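Long-range contacts in positive phenol-degradative gene regulator (Ralstonia sp. E2, PDB 5FRV), which probably activates transcription of phenol-degradation genes as a sigma54-dependent, ATP- and DNA-binding regulator, its N-terminal sensory part binding p-cresol and zinc here: residues L113-N118 against G126-E131; G106-T111 against E131-G136; T169-E174 against E199-L204. All blocks are in the same frame, centred on the assembly; numbering follows the deposited sequence.

Contact 1. Residues L113-N118 against G126-E131; sequences LTVDIN and GEFLWE. With PCR (p-cresol), chain D.
Two backbone hydrogen bonds join Leu113 and Thr114 to the same residue across the hairpin: Leu113 N donates to Glu127 O at 2.8 Å, and Glu127 N donates to Thr114 O at 3.1 Å. Two residues of one strand facing a single residue of the other make a classic beta bulge in this antiparallel pair. Beyond it Val115 and Gly126 form a non-hydrogen-bonded pair, and the CA-H of Gly126 points at Thr114 O. On one face the side chains of Thr114 and Glu127 run side by side in the same direction, with OG1 of Thr114 3.7 Å from OE1 of Glu127. Leu113 crosses Glu127 at about a right angle, CD1 of the leucine lying 3.8 Å from CB of the glutamate. On the other face Val115 lays CG2, which chi1 of 175° sets anti to its carbonyl carbon, 3.8 Å from Phe128 CZ. One face of the Phe128 ring takes CD2 of p-cresol over its centre, 3.6 Å above the plane. Trp130 holds the phenol end: NE1 donates to the cresol OH at 2.9 Å, and His102 also bonds that hydroxyl. The hairpin thus supplies a wall of the phenol pocket; helix 91-95 packs on Val115 and Phe128, while strand 185-191 continues the sheet beyond 123-131.

Contact 2. Residues G106-T111 against E131-G136; sequences GVVRVT and EDSFEG. With PCR (p-cresol), chain D.
Arg109 and Glu131 form an antiparallel hydrogen-bonded pair at the end of the 109-118/123-131 hairpin, where the chain leaves the sheet for helix 134-143. Arg109 N donates to Glu131 O at 2.8 Å, and Glu131 N returns a bond to Arg109 O. Further along, Phe134 N donates to Val107 O at 2.9 Å in a nearly straight bond (175° at the hydrogen), tying the first turn of the helix to the loop ahead of strand 109-118. The same carbonyl oxygen lies at the edge of the Phe134 ring, in its plane, and Val107 CG1 touches that ring at CD1, 3.8 Å away. Val108 CG2, anti to its own backbone N, touches both Glu131 O and Ser133 OG, 3.4 Å from each. Around the beta bridge, the side chains of Arg109 and Glu131 lie alongside each other, pointing the same way; their salt bridge is long, and the guanidinium and carboxylate planes stand 81° apart. A water lies 2.8 Å from Glu131 OE1 and also within reach of the backbone Arg109 O, though it has more acceptors around it than protons to give. In the next shell, Gly106 closes helix 97-104 with a Schellman motif, and Arg38 of the second subunit bonds to both Gly106 O and Asp132 O, placing this junction at the dimer interface. Glu135, whose CB covers one face of the Phe134 ring, binds Arg51 and two backbone N-H groups of helix 152-166. Ser133 lies beside the zinc ligands Cys151 and Cys185. On the pocket side of strand 109-118, Val110 CG2 comes within 3.4 Å of the p-cresol OH.

Contact 3. Residues T169-E174 against E199-L204; sequences TILYRE and EAELAL. With ZN (zinc ion), chain C.
Strand 170-174 and helix 199-203 cross almost perpendicularly, 88° between their directions, with axes 9.6 Å apart. This is a helix packed across a strand that, within this chain, is outermost in the four-stranded antiparallel sheet; the strand belongs to the V4R domain. Leu171 points at the helix and slides past Glu201 in the opposite direction, its CD1 4.0 Å from the glutamate CG. Farther out, Leu202 swings its end back toward the strand, so that CD1 reaches CG2 of Thr169 at 4.0 Å. The polar end is carried by Arg173 and Glu201, whose side chains also run past each other in opposite senses. Arg173 bends at chi2 and chi3, bringing CD against the carboxylate and NH1 round to OE1; the stronger partner of that NH1 is Asp197, which forms a salt bridge with it. Tyr172, directed away from the helix, touches p-cresol and bonds through OH to Thr162 and Tyr124. Two residues on from Tyr172, Glu174 binds zinc through OE2 at 2.0 Å, beside Cys151, Cys177 and Cys185. The Arg173 NH1 to Glu201 OE1 bond is 3.3 Å long and bent (137° at the hydrogen), meeting the oxygen from above the carboxylate plane.

Overall arrangement
All three contacts reach one antiparallel sheet, and contact 1 is nested along the chain inside the loop closed by contact 2. Those two share Glu131, have centres about 15 Å apart and join through a probable hydrogen bond from Leu129 N to Thr111 O at 2.7 Å. All three also touch p-cresol: contact 1 through Phe128 and Trp130, contact 2 through Val110, contact 3 through Tyr172. Contact 3 lies about 17 Å from contact 1 between centres, yet Phe128 CE1 meets Tyr172 CE2 at 3.8 Å, and Trp130 CZ3 lies 3.7 Å from the zinc ligand atom Glu174 OE2. Contacts 2 and 3 do not touch, nearest atoms about 6 Å and centres about 20 Å apart.

Contact 1. Residues L113-N118 against G126-E131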
loop_
_atom_site.group_PDB
_atom_site.type_symbol
_atom_site.label_atom_id
_atom_site.label_comp_id
_atom_site.label_asym_id
_atom_site.label_seq_id
_atom_site.Cartn_x
_atom_site.Cartn_y
_atom_site.Cartn_z
ATOM N N LEU A 113 21.569 -2.357 14.784
ATOM C CA LEU A 113 22.225 -2.417 16.098
ATOM C C LEU A 113 23.639 -2.965 15.955
ATOM O O LEU A 113 24.633 -2.260 16.158
ATOM C CB LEU A 113 21.437 -3.296 17.081
ATOM C CG LEU A 113 20.090 -2.812 17.619
ATOM C CD1 LEU A 113 19.312 -3.983 18.208
ATOM C CD2 LEU A 113 20.261 -1.715 18.652
ATOM N N THR A 114 23.712 -4.244 15.614
ATOM C CA THR A 114 24.975 -4.894 15.330
ATOM C C THR A 114 24.750 -5.809 14.133
ATOM O O THR A 114 23.793 -6.573 14.105
ATOM C CB THR A 114 25.499 -5.701 16.542
ATOM O OG1 THR A 114 24.557 -6.727 16.883
ATOM C CG2 THR A 114 25.706 -4.793 17.761
ATOM N N VAL A 115 25.607 -5.717 13.129
ATOM C CA VAL A 115 25.434 -6.551 11.948
ATOM C C VAL A 115 26.722 -7.242 11.528
ATOM O O VAL A 115 27.731 -6.595 11.244
ATOM C CB VAL A 115 24.908 -5.740 10.749
ATOM C CG1 VAL A 115 24.869 -6.618 9.499
ATOM C CG2 VAL A 115 23.535 -5.149 11.052
ATOM N N ASP A 116 26.660 -8.570 11.480
ATOM C CA ASP A 116 27.745 -9.411 11.000
ATOM C C ASP A 116 27.299 -10.057 9.671
ATOM O O ASP A 116 26.366 -10.857 9.647
ATOM C CB ASP A 116 28.082 -10.456 12.076
ATOM C CG ASP A 116 29.284 -11.319 11.733
ATOM O OD1 ASP A 116 29.871 -11.141 10.637
ATOM O OD2 ASP A 116 29.633 -12.190 12.580
ATOM N N ILE A 117 27.939 -9.692 8.566
ATOM C CA ILE A 117 27.540 -10.242 7.272
ATOM C C ILE A 117 28.728 -10.522 6.358
ATOM O O ILE A 117 29.594 -9.676 6.148
ATOM C CB ILE A 117 26.535 -9.300 6.535
ATOM C CG1 ILE A 117 26.067 -9.931 5.217
ATOM C CG2 ILE A 117 27.127 -7.919 6.273
ATOM C CD1 ILE A 117 25.101 -9.082 4.447
ATOM N N ASN A 118 28.777 -11.734 5.831
ATOM C CA ASN A 118 29.653 -12.004 4.704
ATOM C C ASN A 118 28.897 -12.822 3.693
ATOM O O ASN A 118 28.505 -13.968 3.958
ATOM C CB ASN A 118 30.940 -12.728 5.105
ATOM C CG ASN A 118 31.903 -12.859 3.930
ATOM O OD1 ASN A 118 31.687 -13.665 3.021
ATOM N ND2 ASN A 118 32.936 -12.021 3.911
ATOM N N GLY A 126 22.230 -10.451 12.388
ATOM C CA GLY A 126 21.817 -9.058 12.409
ATOM C C GLY A 126 20.697 -8.722 13.373
ATOM O O GLY A 126 19.721 -9.465 13.490
ATOM N N GLU A 127 20.859 -7.590 14.062
ATOM C CA GLU A 127 19.922 -7.096 15.070
ATOM C C GLU A 127 19.583 -5.665 14.712
ATOM O O GLU A 127 20.475 -4.888 14.374
ATOM C CB GLU A 127 20.517 -7.138 16.490
ATOM C CG GLU A 127 20.866 -8.526 17.038
ATOM C CD GLU A 127 21.435 -8.472 18.468
ATOM O OE1 GLU A 127 21.639 -7.348 18.992
ATOM O OE2 GLU A 127 21.687 -9.555 19.059
ATOM N N PHE A 128 18.306 -5.312 14.791
ATOM C CA PHE A 128 17.862 -3.973 14.398
ATOM C C PHE A 128 16.820 -3.405 15.347
ATOM O O PHE A 128 15.996 -4.148 15.896
ATOM C CB PHE A 128 17.268 -3.982 12.978
ATOM C CG PHE A 128 18.185 -4.567 11.937
ATOM C CD1 PHE A 128 18.309 -5.934 11.797
ATOM C CD2 PHE A 128 18.902 -3.745 11.090
ATOM C CE1 PHE A 128 19.155 -6.470 10.854
ATOM C CE2 PHE A 128 19.749 -4.282 10.141
ATOM C CZ PHE A 128 19.872 -5.638 10.027
ATOM N N LEU A 129 16.858 -2.079 15.499
ATOM C CA LEU A 129 15.826 -1.306 16.185
ATOM C C LEU A 129 14.792 -0.775 15.188
ATOM O O LEU A 129 15.145 -0.284 14.105
ATOM C CB LEU A 129 16.444 -0.135 16.944
ATOM C CG LEU A 129 15.456 0.777 17.683
ATOM C CD1 LEU A 129 14.842 0.051 18.884
ATOM C CD2 LEU A 129 16.106 2.086 18.122
ATOM N N TRP A 130 13.526 -0.880 15.572
ATOM C CA TRP A 130 12.395 -0.367 14.801
ATOM C C TRP A 130 11.632 0.708 15.575
ATOM O O TRP A 130 10.929 0.399 16.537
ATOM C CB TRP A 130 11.436 -1.502 14.452
ATOM C CG TRP A 130 11.776 -2.292 13.216
ATOM C CD1 TRP A 130 12.729 -2.001 12.287
ATOM C CD2 TRP A 130 11.144 -3.506 12.780
ATOM N NE1 TRP A 130 12.730 -2.960 11.293
ATOM C CE2 TRP A 130 11.761 -3.891 11.577
ATOM C CE3 TRP A 130 10.101 -4.290 13.280
ATOM C CZ2 TRP A 130 11.373 -5.026 10.876
ATOM C CZ3 TRP A 130 9.738 -5.439 12.592
ATOM C CH2 TRP A 130 10.364 -5.785 11.398
ATOM N N GLU A 131 11.742 1.962 15.152
ATOM C CA GLU A 131 10.923 3.010 15.766
ATOM C C GLU A 131 9.805 3.472 14.832
ATOM O O GLU A 131 10.007 3.587 13.623
ATOM C CB GLU A 131 11.806 4.184 16.176
ATOM C CG GLU A 131 12.845 3.808 17.236
ATOM C CD GLU A 131 13.830 4.931 17.524
ATOM O OE1 GLU A 131 14.847 5.027 16.798
ATOM O OE2 GLU A 131 13.583 5.725 18.466
HETATM C CB PCR D . 17.909 -5.914 6.495
HETATM C CG PCR D . 16.701 -5.162 7.015
HETATM C CD1 PCR D . 15.766 -4.654 6.129
HETATM C CE1 PCR D . 14.674 -3.957 6.613
HETATM C CD2 PCR D . 16.546 -4.977 8.381
HETATM C CE2 PCR D . 15.461 -4.283 8.867
HETATM C CZ PCR D . 14.525 -3.772 7.979
HETATM O OH PCR D . 13.419 -3.071 8.454
#

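Contact 2. Residues G106-T111 against E131-G136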
loop_
_atom_site.group_PDB
_atom_site.type_symbol
_atom_site.label_atom_id
_atom_site.label_comp_id
_atom_site.label_asym_id
_atom_site.label_seq_id
_atom_site.Cartn_x
_atom_site.Cartn_y
_atom_site.Cartn_z
ATOM N N GLY A 106 8.305 4.603 4.350
ATOM C CA GLY A 106 7.454 5.080 5.436
ATOM C C GLY A 106 6.866 3.969 6.288
ATOM O O GLY A 106 5.837 4.138 6.946
ATOM N N VAL A 107 7.514 2.813 6.256
ATOM C CA VAL A 107 7.013 1.640 6.955
ATOM C C VAL A 107 7.429 1.700 8.438
ATOM O O VAL A 107 6.637 1.402 9.343
ATOM C CB VAL A 107 7.514 0.362 6.230
ATOM C CG1 VAL A 107 7.291 -0.901 7.046
ATOM C CG2 VAL A 107 6.825 0.244 4.842
ATOM N N VAL A 108 8.661 2.136 8.674
ATOM C CA VAL A 108 9.279 2.098 9.997
ATOM C C VAL A 108 10.609 2.845 9.917
ATOM O O VAL A 108 11.196 2.971 8.837
ATOM C CB VAL A 108 9.493 0.628 10.516
ATOM C CG1 VAL A 108 10.383 -0.188 9.574
ATOM C CG2 VAL A 108 10.085 0.598 11.940
ATOM N N ARG A 109 11.063 3.378 11.047
ATOM C CA ARG A 109 12.409 3.927 11.140
ATOM C C ARG A 109 13.323 2.832 11.654
ATOM O O ARG A 109 13.105 2.273 12.733
ATOM C CB ARG A 109 12.464 5.145 12.064
ATOM C CG ARG A 109 13.884 5.640 12.290
ATOM C CD ARG A 109 13.980 6.678 13.405
ATOM N NE ARG A 109 15.380 7.027 13.645
ATOM C CZ ARG A 109 16.056 7.929 12.940
ATOM N NH1 ARG A 109 15.454 8.594 11.960
ATOM N NH2 ARG A 109 17.332 8.177 13.217
ATOM N N VAL A 110 14.341 2.512 10.872
ATOM C CA VAL A 110 15.185 1.367 11.182
ATOM C C VAL A 110 16.547 1.838 11.632
ATOM O O VAL A 110 17.150 2.713 11.006
ATOM C CB VAL A 110 15.333 0.446 9.978
ATOM C CG1 VAL A 110 16.028 -0.870 10.381
ATOM C CG2 VAL A 110 13.965 0.178 9.371
ATOM N N THR A 111 17.016 1.277 12.739
ATOM C CA THR A 111 18.394 1.493 13.170
ATOM C C THR A 111 19.114 0.165 13.361
ATOM O O THR A 111 18.751 -0.621 14.245
ATOM C CB THR A 111 18.455 2.298 14.476
ATOM O OG1 THR A 111 17.689 3.497 14.319
ATOM C CG2 THR A 111 19.902 2.654 14.820
ATOM N N GLU A 131 11.742 1.962 15.152
ATOM C CA GLU A 131 10.923 3.010 15.766
ATOM C C GLU A 131 9.805 3.472 14.832
ATOM O O GLU A 131 10.007 3.587 13.623
ATOM C CB GLU A 131 11.806 4.184 16.176
ATOM C CG GLU A 131 12.845 3.808 17.236
ATOM C CD GLU A 131 13.830 4.931 17.524
ATOM O OE1 GLU A 131 14.847 5.027 16.798
ATOM O OE2 GLU A 131 13.583 5.725 18.466
ATOM N N ASP A 132 8.629 3.710 15.409
ATOM C CA ASP A 132 7.444 4.184 14.677
ATOM C C ASP A 132 6.948 3.185 13.621
ATOM O O ASP A 132 6.516 3.589 12.534
ATOM C CB ASP A 132 7.725 5.534 14.006
ATOM C CG ASP A 132 8.401 6.519 14.943
ATOM O OD1 ASP A 132 7.736 6.991 15.894
ATOM O OD2 ASP A 132 9.602 6.811 14.735
ATOM N N SER A 133 7.000 1.895 13.949
ATOM C CA SER A 133 6.446 0.864 13.079
ATOM C C SER A 133 4.995 1.204 12.742
ATOM O O SER A 133 4.160 1.300 13.645
ATOM C CB SER A 133 6.517 -0.507 13.743
ATOM O OG SER A 133 7.858 -0.848 14.093
ATOM N N PHE A 134 4.685 1.389 11.459
ATOM C CA PHE A 134 3.301 1.648 11.104
ATOM C C PHE A 134 2.447 0.458 11.494
ATOM O O PHE A 134 1.308 0.604 11.919
ATOM C CB PHE A 134 3.143 1.936 9.604
ATOM C CG PHE A 134 2.800 0.721 8.776
ATOM C CD1 PHE A 134 3.799 -0.083 8.259
ATOM C CD2 PHE A 134 1.474 0.387 8.517
ATOM C CE1 PHE A 134 3.488 -1.195 7.504
ATOM C CE2 PHE A 134 1.154 -0.724 7.782
ATOM C CZ PHE A 134 2.160 -1.518 7.265
ATOM N N GLU A 135 3.013 -0.735 11.368
ATOM C CA GLU A 135 2.207 -1.944 11.408
ATOM C C GLU A 135 1.743 -2.227 12.834
ATOM O O GLU A 135 0.574 -2.594 13.073
ATOM C CB GLU A 135 3.002 -3.117 10.858
ATOM C CG GLU A 135 2.130 -4.262 10.471
ATOM C CD GLU A 135 2.896 -5.345 9.750
ATOM O OE1 GLU A 135 4.131 -5.212 9.687
ATOM O OE2 GLU A 135 2.259 -6.308 9.253
ATOM N N GLY A 136 2.664 -2.047 13.777
ATOM C CA GLY A 136 2.344 -2.219 15.184
ATOM C C GLY A 136 1.328 -1.178 15.624
ATOM O O GLY A 136 0.391 -1.491 16.368
HETATM C CB PCR D . 17.909 -5.914 6.495
HETATM C CG PCR D . 16.701 -5.162 7.015
HETATM C CD1 PCR D . 15.766 -4.654 6.129
HETATM C CE1 PCR D . 14.674 -3.957 6.613
HETATM C CD2 PCR D . 16.546 -4.977 8.381
HETATM C CE2 PCR D . 15.461 -4.283 8.867
HETATM C CZ PCR D . 14.525 -3.772 7.979
HETATM O OH PCR D . 13.419 -3.071 8.454
HETATM O O HOH W 1 15.302 3.108 14.787
#

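Contact 3. Residues T169-E174 against E199-L204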
loop_
_atom_site.group_PDB
_atom_site.type_symbol
_atom_site.label_atom_id
_atom_site.label_comp_id
_atom_site.label_asym_id
_atom_site.label_seq_id
_atom_site.Cartn_x
_atom_site.Cartn_y
_atom_site.Cartn_z
ATOM N N THR A 169 18.324 -18.538 2.850
ATOM C CA THR A 169 17.180 -18.156 3.677
ATOM C C THR A 169 17.617 -17.611 5.010
ATOM O O THR A 169 18.163 -18.342 5.838
ATOM C CB THR A 169 16.246 -19.324 3.950
ATOM O OG1 THR A 169 15.739 -19.816 2.719
ATOM C CG2 THR A 169 15.070 -18.878 4.817
ATOM N N ILE A 170 17.352 -16.327 5.208
ATOM C CA ILE A 170 17.611 -15.643 6.458
ATOM C C ILE A 170 16.271 -15.260 7.093
ATOM O O ILE A 170 15.559 -14.407 6.549
ATOM C CB ILE A 170 18.461 -14.376 6.220
ATOM C CG1 ILE A 170 19.759 -14.700 5.460
ATOM C CG2 ILE A 170 18.709 -13.627 7.511
ATOM C CD1 ILE A 170 20.595 -15.823 6.070
ATOM N N LEU A 171 15.908 -15.898 8.209
ATOM C CA LEU A 171 14.643 -15.590 8.869
ATOM C C LEU A 171 14.814 -14.552 9.960
ATOM O O LEU A 171 15.855 -14.506 10.616
ATOM C CB LEU A 171 14.029 -16.852 9.463
ATOM C CG LEU A 171 13.795 -18.036 8.535
ATOM C CD1 LEU A 171 13.328 -19.214 9.358
ATOM C CD2 LEU A 171 12.748 -17.692 7.482
ATOM N N TYR A 172 13.787 -13.723 10.156
ATOM C CA TYR A 172 13.757 -12.759 11.276
ATOM C C TYR A 172 12.616 -12.994 12.240
ATOM O O TYR A 172 11.564 -13.525 11.885
ATOM C CB TYR A 172 13.624 -11.310 10.795
ATOM C CG TYR A 172 14.839 -10.735 10.130
ATOM C CD1 TYR A 172 15.210 -11.154 8.859
ATOM C CD2 TYR A 172 15.587 -9.745 10.743
ATOM C CE1 TYR A 172 16.315 -10.631 8.234
ATOM C CE2 TYR A 172 16.680 -9.199 10.112
ATOM C CZ TYR A 172 17.034 -9.651 8.847
ATOM O OH TYR A 172 18.134 -9.127 8.201
ATOM N N ARG A 173 12.822 -12.564 13.473
ATOM C CA ARG A 173 11.706 -12.491 14.402
ATOM C C ARG A 173 11.843 -11.276 15.288
ATOM O O ARG A 173 12.942 -10.749 15.472
ATOM C CB ARG A 173 11.586 -13.779 15.216
ATOM C CG ARG A 173 10.424 -14.636 14.702
ATOM C CD ARG A 173 10.736 -16.114 14.717
ATOM N NE ARG A 173 10.461 -16.705 16.020
ATOM C CZ ARG A 173 9.728 -17.798 16.203
ATOM N NH1 ARG A 173 9.199 -18.428 15.161
ATOM N NH2 ARG A 173 9.530 -18.269 17.431
ATOM N N GLU A 174 10.707 -10.790 15.777
ATOM C CA GLU A 174 10.680 -9.652 16.674
ATOM C C GLU A 174 10.850 -10.122 18.095
ATOM O O GLU A 174 10.050 -10.913 18.559
ATOM C CB GLU A 174 9.357 -8.897 16.578
ATOM C CG GLU A 174 9.086 -8.190 15.292
ATOM C CD GLU A 174 7.810 -7.375 15.404
ATOM O OE1 GLU A 174 6.734 -7.963 15.213
ATOM O OE2 GLU A 174 7.883 -6.170 15.708
ATOM N N GLU A 199 12.214 -24.257 10.598
ATOM C CA GLU A 199 11.478 -24.845 9.480
ATOM C C GLU A 199 9.987 -24.521 9.564
ATOM O O GLU A 199 9.296 -24.468 8.547
ATOM C CB GLU A 199 11.691 -26.365 9.420
ATOM C CG GLU A 199 11.021 -27.056 8.221
ATOM C CD GLU A 199 11.664 -26.722 6.874
ATOM O OE1 GLU A 199 12.836 -26.271 6.850
ATOM O OE2 GLU A 199 10.979 -26.891 5.836
ATOM N N ALA A 200 9.497 -24.296 10.778
ATOM C CA ALA A 200 8.086 -23.982 10.975
ATOM C C ALA A 200 7.791 -22.517 10.658
ATOM O O ALA A 200 6.708 -22.187 10.173
ATOM C CB ALA A 200 7.660 -24.306 12.395
ATOM N N GLU A 201 8.752 -21.644 10.946
ATOM C CA GLU A 201 8.626 -20.238 10.580
ATOM C C GLU A 201 8.645 -20.145 9.053
ATOM O O GLU A 201 7.905 -19.361 8.461
ATOM C CB GLU A 201 9.741 -19.393 11.224
ATOM C CG GLU A 201 9.801 -17.915 10.782
ATOM C CD GLU A 201 8.769 -17.013 11.467
ATOM O OE1 GLU A 201 7.965 -17.522 12.281
ATOM O OE2 GLU A 201 8.768 -15.785 11.198
ATOM N N LEU A 202 9.458 -20.987 8.418
ATOM C CA LEU A 202 9.576 -21.000 6.964
ATOM C C LEU A 202 8.266 -21.398 6.293
ATOM O O LEU A 202 7.944 -20.914 5.208
ATOM C CB LEU A 202 10.688 -21.947 6.517
ATOM C CG LEU A 202 10.910 -21.997 5.003
ATOM C CD1 LEU A 202 11.455 -20.669 4.475
ATOM C CD2 LEU A 202 11.835 -23.154 4.629
ATOM N N ALA A 203 7.518 -22.281 6.946
ATOM C CA ALA A 203 6.196 -22.677 6.480
ATOM C C ALA A 203 5.270 -21.466 6.273
ATOM O O ALA A 203 4.377 -21.490 5.430
ATOM C CB ALA A 203 5.574 -23.659 7.464
ATOM N N LEU A 204 5.494 -20.400 7.033
ATOM C CA LEU A 204 4.637 -19.222 6.941
ATOM C C LEU A 204 4.859 -18.407 5.658
ATOM O O LEU A 204 4.037 -17.550 5.294
ATOM C CB LEU A 204 4.854 -18.342 8.164
ATOM C CG LEU A 204 4.438 -19.008 9.474
ATOM C CD1 LEU A 204 4.948 -18.209 10.655
ATOM C CD2 LEU A 204 2.931 -19.130 9.515
HETATM ZN ZN ZN C . 6.582 -4.697 16.019
#